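PDB 2D16: adenosine monophosphate-protein transferase from Pyrococcus horikoshii, which is of unknown function but belongs to the adenosine-specific kinase family and may transfer an AMP group to proteins. Local coordinates for residues Ile119-Glu124 / Ala128-Val133. Sequence-based numbering, arbitrary orientation.
Sequences IVAETE and AVIGVV. With NA (sodium ion), chain E.
Ile119 meets two residues of the facing strand at once, Ile130 and Gly131. Ile119 N donates to Gly131 O (2.8 Å, 166° at the hydrogen), while Ile119 O accepts from Ile130 N. The side chain forks over this spot: Ile119 CG2, anti to the backbone N, lies against Ile130 CG1 at 3.5 Å, and CG1, with chi1 at -56°, carries Ile119 CD1 the other way, to Val133 CG2 at 4.0 Å. Cut back to an alanine, this position would lose the contacts of CG2 with Ile130 CG1 and of CD1 with Val133 CG2, probably opening a gap there. Val120 and Val129 form a non-hydrogen-bonded pair, their side chains on the face away from those of Ile119 and Ala121; Val120 CA makes a CA-H...O contact with Ala128 O. The same Ala128 O accepts from Ala121 N at 2.8 Å, and Ala128 N returns a bond to Ala121 O. Ala121 CB also touches Ile130 CG2 at 3.7 Å. Beyond, Glu122 OE1 forms a salt bridge to Arg127. On the second strand, Ile130 O coordinates a sodium ion at 2.4 Å. A water on that ion donates to Val129 O. With Ile130 and Gly131 both opposite Ile119, this is a classic beta bulge in the antiparallel hairpin of strands 116-122 and 127-134.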
loop_
_atom_site.group_PDB
_atom_site.type_symbol
_atom_site.label_atom_id
_atom_site.label_comp_id
_atom_site.label_asym_id
_atom_site.label_seq_id
_atom_site.Cartn_x
_atom_site.Cartn_y
_atom_site.Cartn_z
ATOM N N ILE A 119 48.682 36.076 -6.943
ATOM C CA ILE A 119 49.592 37.210 -6.952
ATOM C C ILE A 119 49.795 37.634 -5.505
ATOM O O ILE A 119 48.839 37.957 -4.800
ATOM C CB ILE A 119 49.025 38.387 -7.770
ATOM C CG1 ILE A 119 48.704 37.914 -9.193
ATOM C CG2 ILE A 119 50.041 39.527 -7.809
ATOM C CD1 ILE A 119 48.177 39.006 -10.107
ATOM N N VAL A 120 51.050 37.623 -5.074
ATOM C CA VAL A 120 51.395 37.953 -3.701
ATOM C C VAL A 120 52.303 39.167 -3.574
ATOM O O VAL A 120 53.247 39.335 -4.344
ATOM C CB VAL A 120 52.091 36.744 -3.024
ATOM C CG1 VAL A 120 52.539 37.111 -1.610
ATOM C CG2 VAL A 120 51.144 35.551 -2.997
ATOM N N ALA A 121 52.001 40.016 -2.596
ATOM C CA ALA A 121 52.804 41.201 -2.327
ATOM C C ALA A 121 53.490 40.968 -0.986
ATOM O O ALA A 121 52.860 40.481 -0.050
ATOM C CB ALA A 121 51.918 42.435 -2.249
ATOM N N GLU A 122 54.775 41.289 -0.891
ATOM C CA GLU A 122 55.478 41.114 0.370
ATOM C C GLU A 122 56.019 42.437 0.893
ATOM O O GLU A 122 56.615 43.221 0.149
ATOM C CB GLU A 122 56.627 40.097 0.241
ATOM C CG GLU A 122 57.406 39.925 1.549
ATOM C CD GLU A 122 58.198 38.628 1.639
ATOM O OE1 GLU A 122 58.243 37.864 0.651
ATOM O OE2 GLU A 122 58.783 38.376 2.716
ATOM N N THR A 123 55.779 42.684 2.176
ATOM C CA THR A 123 56.245 43.895 2.837
ATOM C C THR A 123 57.275 43.462 3.871
ATOM O O THR A 123 57.626 42.283 3.942
ATOM C CB THR A 123 55.103 44.614 3.574
ATOM O OG1 THR A 123 54.705 43.835 4.709
ATOM C CG2 THR A 123 53.900 44.798 2.645
ATOM N N GLU A 124 57.744 44.407 4.678
ATOM C CA GLU A 124 58.730 44.086 5.705
ATOM C C GLU A 124 58.124 43.218 6.805
ATOM O O GLU A 124 58.848 42.566 7.559
ATOM C CB GLU A 124 59.310 45.368 6.313
ATOM C CG GLU A 124 60.070 46.232 5.319
ATOM C CD GLU A 124 59.211 47.316 4.690
ATOM O OE1 GLU A 124 58.014 47.060 4.428
ATOM O OE2 GLU A 124 59.741 48.420 4.444
ATOM N N ALA A 128 50.874 39.108 1.444
ATOM C CA ALA A 128 49.450 39.316 1.233
ATOM C C ALA A 128 49.035 38.888 -0.167
ATOM O O ALA A 128 49.744 39.140 -1.136
ATOM C CB ALA A 128 49.117 40.787 1.435
ATOM N N VAL A 129 47.886 38.229 -0.270
ATOM C CA VAL A 129 47.382 37.820 -1.575
ATOM C C VAL A 129 46.650 39.041 -2.118
ATOM O O VAL A 129 45.674 39.491 -1.518
ATOM C CB VAL A 129 46.380 36.652 -1.454
ATOM C CG1 VAL A 129 45.690 36.413 -2.793
ATOM C CG2 VAL A 129 47.099 35.387 -0.989
ATOM N N ILE A 130 47.118 39.590 -3.236
ATOM C CA ILE A 130 46.452 40.764 -3.794
ATOM C C ILE A 130 45.558 40.421 -4.974
ATOM O O ILE A 130 44.875 41.281 -5.520
ATOM C CB ILE A 130 47.467 41.872 -4.197
ATOM C CG1 ILE A 130 48.392 41.388 -5.318
ATOM C CG2 ILE A 130 48.272 42.288 -2.971
ATOM C CD1 ILE A 130 49.315 42.478 -5.853
ATOM N N GLY A 131 45.547 39.153 -5.370
ATOM C CA GLY A 131 44.686 38.775 -6.475
ATOM C C GLY A 131 44.985 37.397 -7.012
ATOM O O GLY A 131 45.993 36.790 -6.652
ATOM N N VAL A 132 44.100 36.898 -7.866
ATOM C CA VAL A 132 44.297 35.590 -8.464
ATOM C C VAL A 132 44.040 35.646 -9.960
ATOM O O VAL A 132 43.138 36.345 -10.419
ATOM C CB VAL A 132 43.364 34.526 -7.834
ATOM C CG1 VAL A 132 43.701 34.355 -6.354
ATOM C CG2 VAL A 132 41.899 34.925 -8.011
ATOM N N VAL A 133 44.866 34.941 -10.724
ATOM C CA VAL A 133 44.678 34.885 -12.168
ATOM C C VAL A 133 44.017 33.537 -12.393
ATOM O O VAL A 133 44.658 32.493 -12.283
ATOM C CB VAL A 133 46.017 34.936 -12.944
ATOM C CG1 VAL A 133 45.745 34.829 -14.445
ATOM C CG2 VAL A 133 46.749 36.235 -12.641
HETATM NA NA NA E . 43.321 42.421 -4.045
HETATM O O HOH W 1 43.261 40.317 -2.868
#